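Local coordinates for tudor domain-containing protein 1 (Homo sapiens, PDB 5M9N) that probably takes part in piRNA-guided repression of transposable elements during spermatogenesis and, through this extended Tudor domain, binds a peptide carrying symmetrically dimethylated arginine, at residues C89-S94 against M129-I134; Q98-S103 against V115-Y120. All coordinates share one frame; numbering follows the deposited sequence.

In the fold
Both contacts belong to the five-stranded antiparallel sheet of the Tudor barrel. Contact 1 pairs strand 88-92 with the short outermost strand 131-132, its centre about 17 Å from the centre of the chain; at this margin Ser-94 is exposed and Gln-92 and Arg-130 partly so. Contact 2 joins the hairpin strands 99-109 and 112-117, its centre about 8 Å from that of the chain, and none of its touching residues is exposed. Strands 88-92 and 99-109 are neighbours, Ala-91 O lying 2.9 Å from Tyr-100 N. Sulfur atoms and an arginine gripping a backbone carbonyl mark contact 1; contact 2 combines a salt bridge with tyrosines that, with Phe-93 of contact 1, pack against a modified peptide side chain.

Contact 1 of 2, residues C89-S94 against M129-I134; sequences CCAQFS and MRLCPI
With CG beside its backbone N (chi1 -70°) and a bend at chi3 (78°), Arg-130 swings its guanidinium back to the backbone oxygen of Gln-92; the side chain of Gln-92, with CG anti to the backbone N (chi1 -166°), crosses that of Arg-130 at about a right angle. NE and NH2 of Arg-130 both bond to Gln-92 O, at 3.2 and 3.1 Å. This oxygen lies in the guanidinium plane, but both donors come from the same face of its carbonyl, NH2 well above the carbonyl plane. Ser-94 CB lies loosely over one face of the guanidinium. A long, flexible arginine suits this place because it can follow the edge of the sheet and still reach Asp-97, with which NH2 forms a salt bridge; Gln-92 NE2 bonds to the backbone oxygen of the same aspartate. Gln-92 and Arg-130 also meet through their backbones, Gln-92 N giving a hydrogen bond to Arg-130 O (2.8 Å).

The backbones form an antiparallel ladder that closes one margin of the Tudor sheet. Cys-90 and Cys-132 are a hydrogen-bonded pair joined in both directions, N to O, at 2.9 Å each. Ala-91 and Leu-131 are the non-hydrogen-bonded pair; on their face the small Ala-91 CB leaves room for Leu-131 CD2 at 3.7 Å, and Val-113 and Val-115 also pack on the leucine.

On the face of Cys-90 and Cys-132 the contact is rich in sulfur. Cys-132 is disulfide-bonded to Cys-72, tying strand 131-132 to helix 58-73, and its SG rests 3.5 Å from Cys-90 CB. Compact and weakly polar, Cys-90 fits under the helix beside this bridge. Ile-134 extends the apolar patch, bringing CG1 to 3.9 Å from Cys-90 SG.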
loop_
_atom_site.group_PDB
_atom_site.type_symbol
_atom_site.label_atom_id
_atom_site.label_comp_id
_atom_site.label_asym_id
_atom_site.label_seq_id
_atom_site.Cartn_x
_atom_site.Cartn_y
_atom_site.Cartn_z
ATOM N N CYS A 89 8.591 -1.937 11.203
ATOM C CA CYS A 89 9.720 -2.866 11.324
ATOM C C CYS A 89 9.953 -3.504 9.946
ATOM O O CYS A 89 9.399 -3.011 8.962
ATOM C CB CYS A 89 9.419 -3.902 12.397
ATOM S SG CYS A 89 8.049 -4.988 12.055
ATOM N N CYS A 90 10.792 -4.529 9.870
ATOM C CA CYS A 90 10.962 -5.385 8.680
ATOM C C CYS A 90 10.187 -6.673 8.912
ATOM O O CYS A 90 10.141 -7.191 10.045
ATOM C CB CYS A 90 12.434 -5.664 8.399
ATOM S SG CYS A 90 13.502 -4.222 8.408
ATOM N N ALA A 91 9.484 -7.107 7.873
ATOM C CA ALA A 91 8.724 -8.329 7.829
ATOM C C ALA A 91 9.114 -9.129 6.582
ATOM O O ALA A 91 9.229 -8.541 5.473
ATOM C CB ALA A 91 7.271 -7.997 7.777
ATOM N N GLN A 92 9.301 -10.447 6.750
ATOM C CA GLN A 92 9.637 -11.324 5.629
ATOM C C GLN A 92 8.363 -11.937 5.036
ATOM O O GLN A 92 7.675 -12.751 5.675
ATOM C CB GLN A 92 10.572 -12.409 6.176
ATOM C CG GLN A 92 11.299 -13.213 5.171
ATOM C CD GLN A 92 12.252 -14.190 5.817
ATOM O OE1 GLN A 92 12.237 -14.425 7.046
ATOM N NE2 GLN A 92 13.026 -14.801 5.017
ATOM N N PHE A 93 8.015 -11.488 3.850
ATOM C CA PHE A 93 6.779 -11.845 3.160
ATOM C C PHE A 93 6.698 -13.334 2.941
ATOM O O PHE A 93 7.686 -13.952 2.594
ATOM C CB PHE A 93 6.742 -11.051 1.816
ATOM C CG PHE A 93 5.484 -11.215 0.994
ATOM C CD1 PHE A 93 4.228 -11.360 1.585
ATOM C CD2 PHE A 93 5.560 -11.112 -0.389
ATOM C CE1 PHE A 93 3.084 -11.470 0.816
ATOM C CE2 PHE A 93 4.429 -11.229 -1.166
ATOM C CZ PHE A 93 3.191 -11.394 -0.576
ATOM N N SER A 94 5.533 -13.935 3.211
ATOM C CA SER A 94 5.446 -15.377 3.150
ATOM C C SER A 94 5.676 -15.933 1.732
ATOM O O SER A 94 6.196 -17.024 1.604
ATOM C CB SER A 94 4.110 -15.900 3.627
ATOM O OG SER A 94 3.111 -15.267 2.886
ATOM N N MET A 129 9.237 -14.667 14.290
ATOM C CA MET A 129 10.492 -15.045 13.687
ATOM C C MET A 129 10.660 -14.343 12.308
ATOM O O MET A 129 11.775 -14.205 11.858
ATOM C CB MET A 129 10.587 -16.558 13.515
ATOM C CG MET A 129 10.357 -17.396 14.767
ATOM S SD MET A 129 11.861 -17.364 15.746
ATOM C CE MET A 129 11.294 -18.151 17.280
ATOM N N ARG A 130 9.570 -13.861 11.689
ATOM C CA ARG A 130 9.633 -13.217 10.350
ATOM C C ARG A 130 9.647 -11.699 10.501
ATOM O O ARG A 130 9.581 -10.981 9.500
ATOM C CB ARG A 130 8.514 -13.776 9.405
ATOM C CG ARG A 130 8.828 -15.231 9.036
ATOM C CD ARG A 130 7.787 -16.076 8.301
ATOM N NE ARG A 130 7.820 -15.688 6.952
ATOM C CZ ARG A 130 8.146 -16.394 5.878
ATOM N NH1 ARG A 130 8.387 -17.703 5.851
ATOM N NH2 ARG A 130 8.190 -15.721 4.789
ATOM N N LEU A 131 9.784 -11.184 11.735
ATOM C CA LEU A 131 9.969 -9.732 11.919
ATOM C C LEU A 131 11.389 -9.460 12.416
ATOM O O LEU A 131 11.905 -10.292 13.110
ATOM C CB LEU A 131 8.955 -9.127 12.853
ATOM C CG LEU A 131 7.494 -9.564 12.659
ATOM C CD1 LEU A 131 6.634 -9.107 13.853
ATOM C CD2 LEU A 131 6.963 -9.037 11.359
ATOM N N CYS A 132 11.940 -8.284 12.073
ATOM C CA CYS A 132 13.348 -7.807 12.236
ATOM C C CYS A 132 13.040 -6.349 12.714
ATOM O O CYS A 132 12.124 -5.700 12.164
ATOM C CB CYS A 132 14.130 -7.997 10.759
ATOM S SG CYS A 132 15.361 -6.931 9.806
ATOM N N PRO A 133 13.764 -5.784 13.706
ATOM C CA PRO A 133 13.647 -4.299 13.811
ATOM C C PRO A 133 14.261 -3.539 12.615
ATOM O O PRO A 133 15.025 -4.128 11.858
ATOM C CB PRO A 133 14.406 -3.959 15.079
ATOM C CG PRO A 133 15.310 -5.124 15.310
ATOM C CD PRO A 133 14.688 -6.341 14.725
ATOM N N ILE A 134 13.855 -2.271 12.456
ATOM C CA ILE A 134 14.294 -1.398 11.368
ATOM C C ILE A 134 15.158 -0.306 11.973
ATOM O O ILE A 134 15.089 -0.031 13.181
ATOM C CB ILE A 134 13.090 -0.794 10.564
ATOM C CG1 ILE A 134 13.521 -0.358 9.137
ATOM C CG2 ILE A 134 12.407 0.330 11.340
ATOM C CD1 ILE A 134 12.394 -0.370 8.118
#

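Contact 2 of 2, residues Q98-S103 against V115-Y120; sequences QWYRAS and VGYVDY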
loop_
_atom_site.group_PDB
_atom_site.type_symbol
_atom_site.label_atom_id
_atom_site.label_comp_id
_atom_site.label_asym_id
_atom_site.label_seq_id
_atom_site.Cartn_x
_atom_site.Cartn_y
_atom_site.Cartn_z
ATOM N N GLN A 98 11.217 -12.423 1.001
ATOM C CA GLN A 98 11.998 -11.233 0.928
ATOM C C GLN A 98 11.490 -10.343 2.031
ATOM O O GLN A 98 10.390 -10.529 2.469
ATOM C CB GLN A 98 11.788 -10.588 -0.420
ATOM C CG GLN A 98 12.166 -11.498 -1.578
ATOM C CD GLN A 98 13.531 -12.129 -1.402
ATOM O OE1 GLN A 98 13.637 -13.319 -1.109
ATOM N NE2 GLN A 98 14.588 -11.330 -1.507
ATOM N N TRP A 99 12.305 -9.356 2.375
ATOM C CA TRP A 99 12.097 -8.440 3.458
ATOM C C TRP A 99 11.455 -7.133 2.930
ATOM O O TRP A 99 11.877 -6.596 1.916
ATOM C CB TRP A 99 13.416 -8.154 4.126
ATOM C CG TRP A 99 13.858 -9.348 4.976
ATOM C CD1 TRP A 99 14.775 -10.319 4.602
ATOM C CD2 TRP A 99 13.421 -9.701 6.277
ATOM N NE1 TRP A 99 14.933 -11.224 5.584
ATOM C CE2 TRP A 99 14.124 -10.885 6.637
ATOM C CE3 TRP A 99 12.530 -9.135 7.201
ATOM C CZ2 TRP A 99 13.959 -11.506 7.862
ATOM C CZ3 TRP A 99 12.340 -9.771 8.421
ATOM C CH2 TRP A 99 13.075 -10.949 8.756
ATOM N N TYR A 100 10.439 -6.673 3.639
ATOM C CA TYR A 100 9.640 -5.503 3.262
ATOM C C TYR A 100 9.443 -4.638 4.472
ATOM O O TYR A 100 9.549 -5.140 5.597
ATOM C CB TYR A 100 8.301 -5.967 2.668
ATOM C CG TYR A 100 8.434 -6.692 1.339
ATOM C CD1 TYR A 100 8.445 -6.033 0.133
ATOM C CD2 TYR A 100 8.582 -8.055 1.315
ATOM C CE1 TYR A 100 8.652 -6.737 -1.090
ATOM C CE2 TYR A 100 8.735 -8.759 0.164
ATOM C CZ TYR A 100 8.786 -8.096 -1.060
ATOM O OH TYR A 100 8.908 -8.895 -2.135
ATOM N N ARG A 101 9.078 -3.377 4.263
ATOM C CA ARG A 101 8.695 -2.500 5.375
ATOM C C ARG A 101 7.246 -2.756 5.794
ATOM O O ARG A 101 6.324 -2.986 4.992
ATOM C CB ARG A 101 8.982 -1.055 5.032
ATOM C CG ARG A 101 10.428 -0.847 4.646
ATOM C CD ARG A 101 10.792 0.577 4.492
ATOM N NE ARG A 101 9.918 1.308 3.568
ATOM C CZ ARG A 101 10.133 2.543 3.181
ATOM N NH1 ARG A 101 11.173 3.230 3.596
ATOM N NH2 ARG A 101 9.294 3.120 2.367
ATOM N N ALA A 102 7.030 -2.824 7.113
ATOM C CA ALA A 102 5.742 -3.246 7.557
ATOM C C ALA A 102 5.349 -2.538 8.864
ATOM O O ALA A 102 6.201 -2.280 9.693
ATOM C CB ALA A 102 5.707 -4.726 7.760
ATOM N N SER A 103 4.074 -2.181 8.935
ATOM C CA SER A 103 3.454 -1.590 10.145
ATOM C C SER A 103 2.875 -2.684 10.991
ATOM O O SER A 103 2.160 -3.508 10.507
ATOM C CB SER A 103 2.334 -0.683 9.700
ATOM O OG SER A 103 1.843 0.040 10.784
ATOM N N VAL A 115 0.470 -7.703 10.112
ATOM C CA VAL A 115 1.292 -6.609 9.624
ATOM C C VAL A 115 0.770 -6.087 8.256
ATOM O O VAL A 115 0.233 -6.870 7.503
ATOM C CB VAL A 115 2.794 -6.961 9.475
ATOM C CG1 VAL A 115 3.417 -7.402 10.826
ATOM C CG2 VAL A 115 3.063 -7.994 8.364
ATOM N N GLY A 116 0.882 -4.789 8.030
ATOM C CA GLY A 116 0.581 -4.163 6.712
ATOM C C GLY A 116 1.845 -3.768 5.984
ATOM O O GLY A 116 2.749 -3.154 6.582
ATOM N N TYR A 117 1.961 -4.178 4.724
ATOM C CA TYR A 117 3.160 -3.860 3.941
ATOM C C TYR A 117 3.033 -2.464 3.423
ATOM O O TYR A 117 2.201 -2.183 2.525
ATOM C CB TYR A 117 3.362 -4.859 2.825
ATOM C CG TYR A 117 3.721 -6.232 3.353
ATOM C CD1 TYR A 117 4.974 -6.490 3.865
ATOM C CD2 TYR A 117 2.766 -7.245 3.438
ATOM C CE1 TYR A 117 5.303 -7.729 4.362
ATOM C CE2 TYR A 117 3.093 -8.474 3.940
ATOM C CZ TYR A 117 4.361 -8.716 4.446
ATOM O OH TYR A 117 4.691 -9.983 4.922
ATOM N N VAL A 118 3.805 -1.561 4.009
ATOM C CA VAL A 118 3.526 -0.139 3.816
ATOM C C VAL A 118 3.906 0.388 2.396
ATOM O O VAL A 118 3.540 1.478 1.972
ATOM C CB VAL A 118 4.246 0.729 4.826
ATOM C CG1 VAL A 118 3.661 0.510 6.195
ATOM C CG2 VAL A 118 5.760 0.534 4.800
ATOM N N ASP A 119 4.635 -0.391 1.698
ATOM C CA ASP A 119 5.016 -0.000 0.300
ATOM C C ASP A 119 4.178 -0.646 -0.767
ATOM O O ASP A 119 4.350 -0.316 -2.011
ATOM C CB ASP A 119 6.469 -0.342 0.146
ATOM C CG ASP A 119 7.344 0.542 0.952
ATOM O OD1 ASP A 119 7.151 1.810 0.942
ATOM O OD2 ASP A 119 8.276 -0.040 1.528
ATOM N N TYR A 120 3.240 -1.511 -0.353
ATOM C CA TYR A 120 2.486 -2.347 -1.285
ATOM C C TYR A 120 1.023 -2.348 -1.002
ATOM O O TYR A 120 0.232 -2.420 -1.948
ATOM C CB TYR A 120 3.017 -3.815 -1.379
ATOM C CG TYR A 120 4.345 -3.887 -1.999
ATOM C CD1 TYR A 120 5.485 -3.637 -1.245
ATOM C CD2 TYR A 120 4.493 -4.157 -3.366
ATOM C CE1 TYR A 120 6.718 -3.625 -1.793
ATOM C CE2 TYR A 120 5.755 -4.131 -3.963
ATOM C CZ TYR A 120 6.856 -3.883 -3.164
ATOM O OH TYR A 120 8.130 -3.806 -3.630
HETATM O O HOH W 1 9.001 -2.652 1.656
HETATM O O HOH W 2 6.027 -2.886 2.364
#
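Two waters bridge Arg-101 and Asp-119 alongside a two-pronged salt bridge. Water 1 joins Arg-101 N to Asp-119 OD2, and water 2 links backbone to backbone, Arg-101 O with Asp-119 N. In this Tudor-domain beta hairpin, Ser-103 and Gly-116 form a hydrogen-bonded antiparallel pair, while small Ala-102 lies opposite Tyr-117 and packs on Val-115. Beyond the strand, Val-118 N still bonds to Arg-101 O (3.1 Å).

Tyr-100, Tyr-117 and Tyr-120 cluster and pack on a modified side chain of the bound peptide, consistent with the aromatic cage that receives methylated arginine. The edge of Tyr-100 points at the face of Tyr-120 in an offset edge-to-face pair, planes at 90°, while Tyr-117 CD1 touches Tyr-100 CB at 3.6 Å. Asp-96 and Glu-124 bond the hydroxyls of Tyr-100 and Tyr-117.

Arginine suits its buried place because every guanidinium nitrogen is bonded: NH1 reaches Leu-138 O and Leu-141 O, while a bend at chi3 (-54°) turns NE and NH2 side-on to the carboxylate, the planes 26° apart. Asp-119 OD2, tilted from the guanidinium plane, takes NE; OD1, in that plane, takes NH2 and also Gln-144 N, the arginine bonds both 2.9 Å on syn lone pairs.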